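Local coordinates for DUF3863 domain-containing protein (Parabacteroides distasonis, PDB 3LM3) that is of unknown function but is probably a glycoside hydrolase or carbohydrate deacetylase, at residues F63-P68 with A302-V307; P114-P119 with K407-I412; Y94-Q99 with S135-N140; E266-D271 with Y341-R346. All blocks are in the same frame, centred on the assembly; numbering follows the deposited sequence. Where two conformers were deposited one is given.

Contact 1: F63-P68 with A302-V307; sequences FATNNP and AMKMWV
Met303 and Val307, one turn apart on helix 296-313, both touch Phe63 at the end of helix 53-64. Met303, a selenomethionine, brings its SE atom to the rim of the Phe63 ring, 5.5 Å from the ring centroid and almost in its plane, a Met-aromatic contact made at the edge. Its chain is bent at both chi2 and chi3, which folds SE against Phe63 CB at 4.1 Å while Met303 CG comes up against Phe63 N. Val307 meets the same phenyl group from another direction, its CG2 lying 4.1 Å from Phe63 CD1, with the two side chains roughly perpendicular. The other methyl, Val307 CG1, pushes into the turn that follows the helix, 3.4 Å from Thr65 O and 3.5 Å from Asn67 CB. That type II turn, Ala64 to Asn67, is tied back by Asn67 ND2, which donates to Phe63 O at 3.0 Å and lies over one face of the Phe63 ring. Lys304 runs its CG past Thr65 OG1, a hydroxyl bonded to Ala62 O. Underneath, Phe63 and Met303 both rest on Leu25 of strand 21-29, and Met303 also reaches Trp286 of strand 280-287, so both helices pack on the parallel sheet.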
loop_
_atom_site.group_PDB
_atom_site.type_symbol
_atom_site.label_atom_id
_atom_site.label_comp_id
_atom_site.label_asym_id
_atom_site.label_seq_id
_atom_site.Cartn_x
_atom_site.Cartn_y
_atom_site.Cartn_z
ATOM N N PHE A 63 -17.329 -7.878 -5.504
ATOM C CA PHE A 63 -16.368 -8.313 -4.477
ATOM C C PHE A 63 -16.827 -9.531 -3.688
ATOM O O PHE A 63 -16.016 -10.387 -3.357
ATOM C CB PHE A 63 -16.082 -7.145 -3.539
ATOM C CG PHE A 63 -15.265 -7.493 -2.315
ATOM C CD1 PHE A 63 -13.886 -7.533 -2.380
ATOM C CD2 PHE A 63 -15.875 -7.744 -1.100
ATOM C CE1 PHE A 63 -13.114 -7.829 -1.221
ATOM C CE2 PHE A 63 -15.133 -8.026 0.019
ATOM C CZ PHE A 63 -13.763 -8.067 -0.034
ATOM N N ALA A 64 -18.126 -9.617 -3.419
ATOM C CA ALA A 64 -18.665 -10.718 -2.656
ATOM C C ALA A 64 -18.745 -12.022 -3.435
ATOM O O ALA A 64 -19.001 -13.074 -2.826
ATOM C CB ALA A 64 -20.049 -10.339 -2.146
ATOM N N THR A 65 -18.551 -11.983 -4.759
ATOM C CA THR A 65 -18.640 -13.217 -5.572
ATOM C C THR A 65 -17.645 -14.261 -5.097
ATOM O O THR A 65 -16.461 -14.012 -5.042
ATOM C CB THR A 65 -18.301 -12.904 -7.059
ATOM O OG1 THR A 65 -19.100 -11.811 -7.493
ATOM C CG2 THR A 65 -18.558 -14.116 -7.968
ATOM N N ASN A 66 -18.143 -15.462 -4.753
ATOM C CA ASN A 66 -17.301 -16.533 -4.242
ATOM C C ASN A 66 -16.542 -16.113 -2.987
ATOM O O ASN A 66 -15.493 -16.680 -2.649
ATOM C CB ASN A 66 -16.329 -17.013 -5.334
ATOM C CG ASN A 66 -17.050 -17.607 -6.519
ATOM O OD1 ASN A 66 -16.962 -17.102 -7.653
ATOM N ND2 ASN A 66 -17.775 -18.695 -6.268
ATOM N N ASN A 67 -17.094 -15.136 -2.270
ATOM C CA ASN A 67 -16.375 -14.473 -1.178
ATOM C C ASN A 67 -17.351 -14.008 -0.096
ATOM O O ASN A 67 -17.347 -12.852 0.313
ATOM C CB ASN A 67 -15.563 -13.310 -1.781
ATOM C CG ASN A 67 -14.633 -12.616 -0.800
ATOM O OD1 ASN A 67 -14.122 -13.207 0.145
ATOM N ND2 ASN A 67 -14.364 -11.337 -1.085
ATOM N N PRO A 68 -18.191 -14.935 0.397
ATOM C CA PRO A 68 -19.204 -14.488 1.362
ATOM C C PRO A 68 -18.697 -14.015 2.701
ATOM O O PRO A 68 -19.375 -13.193 3.339
ATOM C CB PRO A 68 -20.095 -15.734 1.532
ATOM C CG PRO A 68 -19.154 -16.888 1.227
ATOM C CD PRO A 68 -18.313 -16.368 0.077
ATOM N N ALA A 302 -13.818 -7.231 -13.763
ATOM C CA ALA A 302 -12.458 -7.294 -13.265
ATOM C C ALA A 302 -12.424 -7.651 -11.778
ATOM O O ALA A 302 -11.609 -8.481 -11.331
ATOM C CB ALA A 302 -11.736 -5.946 -13.516
HETATM N N MSE A 303 -13.311 -7.030 -10.996
HETATM C CA MSE A 303 -13.365 -7.316 -9.558
HETATM C C MSE A 303 -13.732 -8.769 -9.321
HETATM O O MSE A 303 -13.106 -9.441 -8.511
HETATM C CB MSE A 303 -14.416 -6.414 -8.917
HETATM C CG MSE A 303 -14.676 -6.680 -7.442
HETATM SE SE MSE A 303 -13.176 -6.244 -6.268
HETATM C CE MSE A 303 -13.419 -4.315 -6.190
ATOM N N LYS A 304 -14.763 -9.262 -10.011
ATOM C CA LYS A 304 -15.174 -10.656 -9.889
ATOM C C LYS A 304 -14.023 -11.599 -10.260
ATOM O O LYS A 304 -13.787 -12.615 -9.591
ATOM C CB LYS A 304 -16.394 -10.949 -10.789
ATOM C CG LYS A 304 -17.679 -10.244 -10.390
ATOM C CD LYS A 304 -18.811 -10.514 -11.409
ATOM C CE LYS A 304 -20.089 -9.729 -11.069
ATOM N NZ LYS A 304 -21.145 -9.896 -12.116
HETATM N N MSE A 305 -13.308 -11.275 -11.333
HETATM C CA MSE A 305 -12.237 -12.113 -11.810
HETATM C C MSE A 305 -11.104 -12.197 -10.766
HETATM O O MSE A 305 -10.579 -13.277 -10.447
HETATM C CB MSE A 305 -11.715 -11.529 -13.120
HETATM C CG MSE A 305 -11.011 -12.500 -13.955
HETATM SE SE MSE A 305 -10.526 -11.738 -15.652
HETATM C CE MSE A 305 -12.168 -12.163 -16.619
ATOM N N TRP A 306 -10.740 -11.027 -10.238
ATOM C CA TRP A 306 -9.704 -10.925 -9.253
ATOM C C TRP A 306 -10.029 -11.774 -8.025
ATOM O O TRP A 306 -9.221 -12.615 -7.586
ATOM C CB TRP A 306 -9.504 -9.452 -8.861
ATOM C CG TRP A 306 -8.521 -9.278 -7.707
ATOM C CD1 TRP A 306 -7.318 -9.936 -7.500
ATOM C CD2 TRP A 306 -8.669 -8.369 -6.620
ATOM N NE1 TRP A 306 -6.736 -9.487 -6.355
ATOM C CE2 TRP A 306 -7.547 -8.536 -5.772
ATOM C CE3 TRP A 306 -9.667 -7.454 -6.259
ATOM C CZ2 TRP A 306 -7.377 -7.793 -4.607
ATOM C CZ3 TRP A 306 -9.492 -6.727 -5.094
ATOM C CH2 TRP A 306 -8.377 -6.921 -4.271
ATOM N N VAL A 307 -11.205 -11.566 -7.446
ATOM C CA VAL A 307 -11.577 -12.291 -6.224
ATOM C C VAL A 307 -11.732 -13.772 -6.506
ATOM O O VAL A 307 -11.176 -14.603 -5.786
ATOM C CB VAL A 307 -12.858 -11.686 -5.640
ATOM C CG1 VAL A 307 -13.426 -12.554 -4.479
ATOM C CG2 VAL A 307 -12.597 -10.233 -5.176
#

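Contact 2: P114-P119 with K407-I412; sequences PAMYLP and KDWSLI
This is a mostly buried, largely apolar contact between a short, weakly bonded helical turn, 114-117, and an irregular segment of the loop between strand 383-389 and helix 434-443. It joins parts of the chain that belong to two sequence families, DUF3863 and DUF3864. Trp409 lays its indole against the helical turn, with the Ala115 methyl over one face, near the rim, and Ala115 CB 4.0 Å from Trp409 CZ2. The same ring carbon, Trp409 CZ2, comes within 3.2 Å of Ala115 O. Met116, a selenomethionine with its chain extended beyond CG, runs across Lys407 at about a right angle; Met116 SE lies 4.0 Å from Lys407 CG, and the methyl CE reaches Lys407 O at 3.5 Å. Lys407 is itself extended, and its NZ makes a weak hydrogen bond of 3.2 Å to Tyr117 OH. Lys407 CE lies against that oxygen too, at 3.1 Å from Tyr117 OH. A backbone hydrogen bond between Met116 and Ala406 joins the turn to the loop just before Lys407, while Lys407 and Trp409 bond to Gly183. Asp408 OD1 accepts from Ser410 N in an Asx turn, and Trp409 NE1 donates to Ala406 O. Apolar surface thus carries the side-chain contact, supplemented by the neighbouring Met116-Ala406 backbone bond and by the weak bond where the exposed Lys407 reaches the buried Tyr117.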
loop_
_atom_site.group_PDB
_atom_site.type_symbol
_atom_site.label_atom_id
_atom_site.label_comp_id
_atom_site.label_asym_id
_atom_site.label_seq_id
_atom_site.Cartn_x
_atom_site.Cartn_y
_atom_site.Cartn_z
ATOM N N PRO A 114 -1.877 13.824 1.826
ATOM C CA PRO A 114 -2.073 14.921 2.784
ATOM C C PRO A 114 -0.794 15.507 3.385
ATOM O O PRO A 114 -0.690 16.752 3.512
ATOM C CB PRO A 114 -2.972 14.290 3.855
ATOM C CG PRO A 114 -2.761 12.875 3.756
ATOM C CD PRO A 114 -2.516 12.584 2.294
ATOM N N ALA A 115 0.164 14.667 3.729
ATOM C CA ALA A 115 1.368 15.186 4.426
ATOM C C ALA A 115 2.226 16.029 3.498
ATOM O O ALA A 115 3.065 16.773 3.950
ATOM C CB ALA A 115 2.176 14.103 4.992
HETATM N N MSE A 116 2.038 15.905 2.197
HETATM C CA MSE A 116 2.785 16.725 1.223
HETATM C C MSE A 116 2.359 18.152 1.217
HETATM O O MSE A 116 3.150 19.049 0.870
HETATM C CB MSE A 116 2.514 16.292 -0.207
HETATM C CG MSE A 116 3.104 15.040 -0.638
HETATM SE SE MSE A 116 2.836 14.974 -2.599
HETATM C CE MSE A 116 3.558 13.210 -2.753
ATOM N N TYR A 117 1.093 18.401 1.566
ATOM C CA TYR A 117 0.482 19.694 1.402
ATOM C C TYR A 117 -0.025 20.381 2.647
ATOM O O TYR A 117 -0.335 21.562 2.603
ATOM C CB TYR A 117 -0.683 19.601 0.388
ATOM C CG TYR A 117 -0.225 19.380 -1.025
ATOM C CD1 TYR A 117 0.048 18.119 -1.514
ATOM C CD2 TYR A 117 -0.038 20.469 -1.869
ATOM C CE1 TYR A 117 0.487 17.929 -2.815
ATOM C CE2 TYR A 117 0.401 20.281 -3.176
ATOM C CZ TYR A 117 0.662 19.015 -3.627
ATOM O OH TYR A 117 1.085 18.844 -4.929
ATOM N N LEU A 118 -0.110 19.670 3.769
ATOM C CA LEU A 118 -0.764 20.210 4.951
ATOM C C LEU A 118 0.201 20.084 6.107
ATOM O O LEU A 118 0.934 19.086 6.183
ATOM C CB LEU A 118 -2.028 19.429 5.270
ATOM C CG LEU A 118 -3.074 19.287 4.150
ATOM C CD1 LEU A 118 -4.151 18.273 4.567
ATOM C CD2 LEU A 118 -3.673 20.618 3.719
ATOM N N PRO A 119 0.227 21.089 7.005
ATOM C CA PRO A 119 1.024 20.954 8.201
ATOM C C PRO A 119 0.576 19.752 9.032
ATOM O O PRO A 119 -0.603 19.375 9.036
ATOM C CB PRO A 119 0.776 22.259 8.960
ATOM C CG PRO A 119 -0.029 23.120 8.110
ATOM C CD PRO A 119 -0.495 22.365 6.924
ATOM N N LYS A 407 7.036 17.415 -1.772
ATOM C CA LYS A 407 6.577 16.236 -2.523
ATOM C C LYS A 407 7.477 15.018 -2.346
ATOM O O LYS A 407 7.016 13.910 -2.584
ATOM C CB LYS A 407 6.419 16.569 -4.007
ATOM C CG LYS A 407 5.355 17.626 -4.261
ATOM C CD LYS A 407 5.021 17.707 -5.741
ATOM C CE LYS A 407 4.032 18.815 -6.028
ATOM N NZ LYS A 407 3.227 18.492 -7.245
ATOM N N ASP A 408 8.696 15.206 -1.878
ATOM C CA ASP A 408 9.687 14.123 -1.801
ATOM C C ASP A 408 9.983 13.745 -0.366
ATOM O O ASP A 408 10.716 14.411 0.349
ATOM C CB ASP A 408 10.978 14.503 -2.538
ATOM C CG ASP A 408 11.997 13.349 -2.604
ATOM O OD1 ASP A 408 11.705 12.232 -2.110
ATOM O OD2 ASP A 408 13.096 13.570 -3.172
ATOM N N TRP A 409 9.333 12.652 0.050
ATOM C CA TRP A 409 9.502 12.089 1.391
ATOM C C TRP A 409 10.311 10.789 1.390
ATOM O O TRP A 409 10.317 10.063 2.380
ATOM C CB TRP A 409 8.129 11.854 2.032
ATOM C CG TRP A 409 7.415 13.126 2.364
ATOM C CD1 TRP A 409 7.018 14.086 1.488
ATOM C CD2 TRP A 409 7.005 13.577 3.663
ATOM N NE1 TRP A 409 6.412 15.112 2.159
ATOM C CE2 TRP A 409 6.399 14.830 3.496
ATOM C CE3 TRP A 409 7.130 13.066 4.959
ATOM C CZ2 TRP A 409 5.915 15.571 4.568
ATOM C CZ3 TRP A 409 6.607 13.777 6.012
ATOM C CH2 TRP A 409 6.039 15.033 5.817
ATOM N N SER A 410 10.994 10.487 0.293
ATOM C CA SER A 410 11.720 9.228 0.206
ATOM C C SER A 410 12.867 9.136 1.183
ATOM O O SER A 410 13.529 10.127 1.484
ATOM C CB SER A 410 12.236 8.990 -1.210
ATOM O OG SER A 410 11.154 8.866 -2.135
ATOM N N LEU A 411 13.099 7.926 1.662
ATOM C CA LEU A 411 14.241 7.625 2.526
ATOM C C LEU A 411 15.285 6.929 1.660
ATOM O O LEU A 411 15.119 5.771 1.244
ATOM C CB LEU A 411 13.792 6.770 3.720
ATOM C CG LEU A 411 14.768 6.701 4.899
ATOM C CD1 LEU A 411 14.054 6.216 6.173
ATOM C CD2 LEU A 411 16.001 5.821 4.567
ATOM N N ILE A 412 16.360 7.653 1.339
ATOM C CA ILE A 412 17.374 7.190 0.400
ATOM C C ILE A 412 18.736 7.507 0.987
ATOM O O ILE A 412 18.947 8.627 1.517
ATOM C CB ILE A 412 17.188 7.915 -0.959
ATOM C CG1 ILE A 412 15.915 7.433 -1.642
ATOM C CG2 ILE A 412 18.362 7.684 -1.921
ATOM C CD1 ILE A 412 15.514 8.198 -2.916
#

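Contact 3: Y94-Q99 with S135-N140; sequences YVVECQ and SKMVGN
Val96 and Met137 make a tight part of this helix-helix contact, sliding past each other in opposite directions. One methyl of the valine, CG2, does most of the work: Val96 CG2 stands 3.6 Å from Met137 CG, and it touches the backbone O of the same residue as well. Met137 is a selenomethionine whose CG is anti to its backbone N (chi1 176°). The chain runs out straight as far as SE and turns only at chi3; in the conformer described, one of two, the methyl Met137 CE lies 3.7 Å from Val96 CG2 and 4.0 Å from Val95 CG1, so the placing of this end is less certain. Val96 CG2 also lies 4.1 Å from Val138 CA, where the two helices come closest in these segments. Between these helices the chain passes through strand 105-108, and Val95, Gln99, Met137 and Val138 all touch Val106 on it; Val95 and Met137 also reach Phe76 of the adjacent parallel strand 73-76. Helices 86-102 and 120-138 thus lie next to each other on the parallel sheet, an alpha/beta layering. A second close approach beside Val106 is made by Gln99, which, bent at chi2, crosses Val138 at about a right angle with OE1 3.5 Å from Val138 CG1. The solvent side is different: Glu97, Lys136 and Asn140 are exposed and make no contact across the pair, Asn140 following Gly139, which leaves the helix with positive phi.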
loop_
_atom_site.group_PDB
_atom_site.type_symbol
_atom_site.label_atom_id
_atom_site.label_comp_id
_atom_site.label_asym_id
_atom_site.label_seq_id
_atom_site.Cartn_x
_atom_site.Cartn_y
_atom_site.Cartn_z
ATOM N N TYR A 94 -25.585 3.357 2.490
ATOM C CA TYR A 94 -25.286 2.009 2.031
ATOM C C TYR A 94 -24.034 1.466 2.700
ATOM O O TYR A 94 -23.971 0.310 3.125
ATOM C CB TYR A 94 -25.106 2.002 0.506
ATOM C CG TYR A 94 -24.611 0.680 -0.043
ATOM C CD1 TYR A 94 -25.452 -0.411 -0.117
ATOM C CD2 TYR A 94 -23.311 0.506 -0.438
ATOM C CE1 TYR A 94 -25.005 -1.623 -0.591
ATOM C CE2 TYR A 94 -22.867 -0.692 -0.921
ATOM C CZ TYR A 94 -23.714 -1.754 -0.983
ATOM O OH TYR A 94 -23.261 -2.979 -1.449
ATOM N N VAL A 95 -23.020 2.297 2.823
ATOM C CA VAL A 95 -21.798 1.884 3.473
ATOM C C VAL A 95 -22.031 1.541 4.962
ATOM O O VAL A 95 -21.467 0.580 5.497
ATOM C CB VAL A 95 -20.694 2.955 3.294
ATOM C CG1 VAL A 95 -19.579 2.717 4.258
ATOM C CG2 VAL A 95 -20.181 2.924 1.848
ATOM N N VAL A 96 -22.904 2.295 5.644
ATOM C CA VAL A 96 -23.265 1.949 7.022
ATOM C C VAL A 96 -23.962 0.568 7.076
ATOM O O VAL A 96 -23.668 -0.266 7.944
ATOM C CB VAL A 96 -24.126 3.022 7.664
ATOM C CG1 VAL A 96 -24.645 2.547 9.042
ATOM C CG2 VAL A 96 -23.329 4.339 7.826
ATOM N N GLU A 97 -24.866 0.322 6.137
ATOM C CA GLU A 97 -25.518 -0.996 6.003
ATOM C C GLU A 97 -24.463 -2.071 5.815
ATOM O O GLU A 97 -24.593 -3.160 6.339
ATOM C CB GLU A 97 -26.495 -0.993 4.839
ATOM C CG GLU A 97 -27.765 -0.170 5.076
ATOM C CD GLU A 97 -28.600 0.168 3.823
ATOM O OE1 GLU A 97 -28.253 -0.186 2.683
ATOM O OE2 GLU A 97 -29.646 0.837 3.990
ATOM N N CYS A 98 -23.425 -1.787 5.026
ATOM C CA CYS A 98 -22.339 -2.771 4.797
ATOM C C CYS A 98 -21.491 -3.032 6.047
ATOM O O CYS A 98 -21.044 -4.149 6.295
ATOM C CB CYS A 98 -21.433 -2.282 3.669
ATOM S SG CYS A 98 -22.175 -2.354 2.032
ATOM N N GLN A 99 -21.252 -1.993 6.832
ATOM C CA GLN A 99 -20.543 -2.157 8.086
ATOM C C GLN A 99 -21.316 -3.166 8.960
ATOM O O GLN A 99 -20.730 -4.081 9.536
ATOM C CB GLN A 99 -20.363 -0.803 8.773
ATOM C CG GLN A 99 -19.487 -0.806 9.993
ATOM C CD GLN A 99 -20.125 -1.435 11.210
ATOM O OE1 GLN A 99 -21.332 -1.289 11.438
ATOM N NE2 GLN A 99 -19.305 -2.083 12.039
ATOM N N SER A 135 -17.779 7.963 13.293
ATOM C CA SER A 135 -18.334 7.335 14.484
ATOM C C SER A 135 -19.817 7.634 14.603
ATOM O O SER A 135 -20.616 6.723 14.899
ATOM C CB SER A 135 -17.586 7.833 15.729
ATOM O OG SER A 135 -17.898 7.018 16.828
ATOM N N LYS A 136 -20.192 8.876 14.344
ATOM C CA LYS A 136 -21.598 9.268 14.442
ATOM C C LYS A 136 -22.425 8.694 13.316
ATOM O O LYS A 136 -23.573 8.309 13.517
ATOM C CB LYS A 136 -21.742 10.781 14.516
ATOM C CG LYS A 136 -21.345 11.365 15.883
HETATM N N MSE A 137 -21.840 8.592 12.123
HETATM C CA MSE A 137 -22.459 8.033 10.905
HETATM C C MSE A 137 -22.842 6.578 11.127
HETATM O O MSE A 137 -23.949 6.135 10.835
HETATM C CB MSE A 137 -21.438 8.154 9.734
HETATM C CG MSE A 137 -21.799 7.557 8.379
HETATM SE SE MSE A 137 -20.307 7.743 7.106
HETATM C CE MSE A 137 -20.611 6.119 6.075
ATOM N N VAL A 138 -21.863 5.807 11.589
ATOM C CA VAL A 138 -22.053 4.364 11.763
ATOM C C VAL A 138 -22.877 4.113 13.023
ATOM O O VAL A 138 -23.706 3.204 13.056
ATOM C CB VAL A 138 -20.717 3.602 11.809
ATOM C CG1 VAL A 138 -20.933 2.096 12.194
ATOM C CG2 VAL A 138 -20.019 3.733 10.475
ATOM N N GLY A 139 -22.625 4.924 14.045
ATOM C CA GLY A 139 -23.355 4.898 15.272
ATOM C C GLY A 139 -22.799 3.848 16.209
ATOM O O GLY A 139 -21.861 3.097 15.904
ATOM N N ASN A 140 -23.359 3.877 17.399
ATOM C CA ASN A 140 -23.112 2.933 18.461
ATOM C C ASN A 140 -21.634 2.728 18.810
ATOM O O ASN A 140 -21.161 1.661 19.164
ATOM C CB ASN A 140 -23.945 1.699 18.175
ATOM C CG ASN A 140 -25.439 2.051 18.133
ATOM O OD1 ASN A 140 -25.989 2.465 19.146
ATOM N ND2 ASN A 140 -26.064 1.976 16.951
#

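Contact 4: E266-D271 with Y341-R346; sequences EAIHFD and YRFVER
Ile268 makes most of the van der Waals contact between helix 255-277 and strand 341-346, and its branches part to reach two residues. Ile268 CG2 lies 4.1 Å from Phe343 CD1, an apolar pair, while Ile268 CD1 is 3.6 Å from Glu345 CD, a methyl against a carboxylate. That carboxylate has its own polar partner, His264, through OE2. The aromatic pair is oblique: the His269 and Phe343 rings have centroids 5.1 Å apart and planes at 56°, with His269 CE1 and Phe343 CE1 meeting at 3.6 Å. His269 ND1 bonds to Tyr190 OH, which helps fix how the imidazole is turned. Polar linkage across the gap runs through one water, which donates to Ile268 O at 2.8 Å and accepts from Val344 N at 2.9 Å. Strand 341-346 is an outermost strand of a four-stranded antiparallel sheet, and the arrangement is that of a helix packed on one face of such a sheet, helix and strand directions 132° apart.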
loop_
_atom_site.group_PDB
_atom_site.type_symbol
_atom_site.label_atom_id
_atom_site.label_comp_id
_atom_site.label_asym_id
_atom_site.label_seq_id
_atom_site.Cartn_x
_atom_site.Cartn_y
_atom_site.Cartn_z
ATOM N N GLU A 266 0.220 -11.604 -6.963
ATOM C CA GLU A 266 -0.233 -12.244 -5.724
ATOM C C GLU A 266 0.592 -13.454 -5.358
ATOM O O GLU A 266 0.844 -13.714 -4.179
ATOM C CB GLU A 266 -1.709 -12.608 -5.769
ATOM C CG GLU A 266 -2.587 -11.410 -5.862
ATOM C CD GLU A 266 -4.031 -11.740 -5.645
ATOM O OE1 GLU A 266 -4.511 -12.804 -6.151
ATOM O OE2 GLU A 266 -4.723 -10.956 -4.981
ATOM N N ALA A 267 1.042 -14.216 -6.365
ATOM C CA ALA A 267 1.807 -15.434 -6.104
ATOM C C ALA A 267 3.170 -15.152 -5.442
ATOM O O ALA A 267 3.691 -16.004 -4.732
ATOM C CB ALA A 267 1.990 -16.249 -7.379
ATOM N N ILE A 268 3.720 -13.954 -5.633
ATOM C CA ILE A 268 4.921 -13.558 -4.907
ATOM C C ILE A 268 4.717 -13.739 -3.401
ATOM O O ILE A 268 5.619 -14.157 -2.651
ATOM C CB ILE A 268 5.279 -12.080 -5.183
ATOM C CG1 ILE A 268 5.531 -11.850 -6.669
ATOM C CG2 ILE A 268 6.477 -11.578 -4.324
ATOM C CD1 ILE A 268 5.676 -10.327 -7.036
ATOM N N HIS A 269 3.501 -13.428 -2.961
ATOM C CA HIS A 269 3.104 -13.447 -1.562
ATOM C C HIS A 269 2.482 -14.746 -1.109
ATOM O O HIS A 269 2.730 -15.208 0.004
ATOM C CB HIS A 269 2.150 -12.276 -1.341
ATOM C CG HIS A 269 2.818 -10.986 -1.623
ATOM N ND1 HIS A 269 3.610 -10.367 -0.679
ATOM C CD2 HIS A 269 3.012 -10.318 -2.780
ATOM C CE1 HIS A 269 4.211 -9.334 -1.231
ATOM N NE2 HIS A 269 3.866 -9.281 -2.510
ATOM N N PHE A 270 1.639 -15.310 -1.955
ATOM C CA PHE A 270 0.821 -16.461 -1.553
ATOM C C PHE A 270 1.447 -17.818 -1.868
ATOM O O PHE A 270 0.985 -18.827 -1.339
ATOM C CB PHE A 270 -0.559 -16.337 -2.190
ATOM C CG PHE A 270 -1.408 -15.177 -1.678
ATOM C CD1 PHE A 270 -1.072 -14.462 -0.533
ATOM C CD2 PHE A 270 -2.605 -14.867 -2.321
ATOM C CE1 PHE A 270 -1.895 -13.442 -0.066
ATOM C CE2 PHE A 270 -3.424 -13.837 -1.853
ATOM C CZ PHE A 270 -3.058 -13.141 -0.715
ATOM N N ASP A 271 2.508 -17.838 -2.677
ATOM C CA ASP A 271 3.305 -19.052 -2.887
ATOM C C ASP A 271 4.600 -18.921 -2.073
ATOM O O ASP A 271 4.610 -19.228 -0.863
ATOM C CB ASP A 271 3.527 -19.270 -4.390
ATOM C CG ASP A 271 2.270 -19.775 -5.113
ATOM O OD1 ASP A 271 1.353 -20.330 -4.462
ATOM O OD2 ASP A 271 2.250 -19.614 -6.375
ATOM N N TYR A 341 11.678 -9.925 6.611
ATOM C CA TYR A 341 10.946 -10.312 5.411
ATOM C C TYR A 341 11.862 -10.581 4.223
ATOM O O TYR A 341 12.872 -9.887 4.019
ATOM C CB TYR A 341 9.963 -9.241 5.001
ATOM C CG TYR A 341 9.020 -8.780 6.080
ATOM C CD1 TYR A 341 8.175 -9.670 6.749
ATOM C CD2 TYR A 341 8.931 -7.434 6.413
ATOM C CE1 TYR A 341 7.275 -9.236 7.714
ATOM C CE2 TYR A 341 8.037 -6.978 7.377
ATOM C CZ TYR A 341 7.221 -7.890 8.030
ATOM O OH TYR A 341 6.293 -7.445 8.959
ATOM N N ARG A 342 11.512 -11.614 3.479
ATOM C CA ARG A 342 12.216 -11.996 2.263
ATOM C C ARG A 342 11.201 -12.276 1.168
ATOM O O ARG A 342 10.129 -12.836 1.440
ATOM C CB ARG A 342 13.044 -13.254 2.492
ATOM C CG ARG A 342 14.194 -13.034 3.447
ATOM C CD ARG A 342 14.887 -14.331 3.806
ATOM N NE ARG A 342 13.947 -15.190 4.499
ATOM C CZ ARG A 342 14.023 -16.509 4.631
ATOM N NH1 ARG A 342 15.046 -17.198 4.112
ATOM N NH2 ARG A 342 13.066 -17.148 5.311
ATOM N N PHE A 343 11.559 -11.876 -0.055
ATOM C CA PHE A 343 10.805 -12.192 -1.253
ATOM C C PHE A 343 11.729 -12.592 -2.374
ATOM O O PHE A 343 12.847 -12.085 -2.452
ATOM C CB PHE A 343 9.960 -10.993 -1.710
ATOM C CG PHE A 343 9.012 -10.512 -0.665
ATOM C CD1 PHE A 343 7.805 -11.153 -0.461
ATOM C CD2 PHE A 343 9.333 -9.435 0.140
ATOM C CE1 PHE A 343 6.959 -10.750 0.563
ATOM C CE2 PHE A 343 8.455 -9.017 1.166
ATOM C CZ PHE A 343 7.269 -9.674 1.355
ATOM N N VAL A 344 11.240 -13.476 -3.230
ATOM C CA VAL A 344 11.926 -13.864 -4.469
ATOM C C VAL A 344 10.907 -13.823 -5.598
ATOM O O VAL A 344 9.785 -14.331 -5.435
ATOM C CB VAL A 344 12.529 -15.274 -4.371
ATOM C CG1 VAL A 344 13.105 -15.712 -5.728
ATOM C CG2 VAL A 344 13.577 -15.338 -3.266
ATOM N N GLU A 345 11.263 -13.212 -6.719
ATOM C CA GLU A 345 10.361 -13.142 -7.870
ATOM C C GLU A 345 11.130 -13.224 -9.157
ATOM O O GLU A 345 12.149 -12.580 -9.295
ATOM C CB GLU A 345 9.602 -11.823 -7.860
ATOM C CG GLU A 345 8.614 -11.701 -9.024
ATOM C CD GLU A 345 8.294 -10.306 -9.445
ATOM O OE1 GLU A 345 8.661 -9.348 -8.735
ATOM O OE2 GLU A 345 7.595 -10.152 -10.497
ATOM N N ARG A 346 10.618 -14.005 -10.098
ATOM C CA ARG A 346 11.021 -13.896 -11.502
ATOM C C ARG A 346 9.919 -13.217 -12.290
ATOM O O ARG A 346 8.743 -13.250 -11.911
ATOM C CB ARG A 346 11.366 -15.243 -12.116
ATOM C CG ARG A 346 12.637 -15.799 -11.595
ATOM C CD ARG A 346 12.930 -17.164 -12.178
ATOM N NE ARG A 346 14.255 -17.596 -11.764
ATOM C CZ ARG A 346 14.915 -18.620 -12.308
ATOM N NH1 ARG A 346 14.368 -19.338 -13.275
ATOM N NH2 ARG A 346 16.129 -18.913 -11.861
HETATM O O HOH W 1 8.442 -14.367 -2.965
#

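In the fold
Contacts 1, 2 and 4 are mostly buried, whereas contact 3 is only partly so and, with its centre about 25 Å from that of the chain, lies farthest out. Contacts 1 and 3 both pair helices that rest on the parallel sheet, and both rely on selenomethionine and valine side chains. Contact 4 instead sets a helix against an antiparallel edge strand, adding an aromatic pair and a bridging water. Contact 2 joins a helical turn to a loop and includes a weak lysine-tyrosine bond. Contacts 1 and 4 touch directly, Trp306 NE1 bonding to Glu266 OE2, while contact 2 lies across the chain's centre from both.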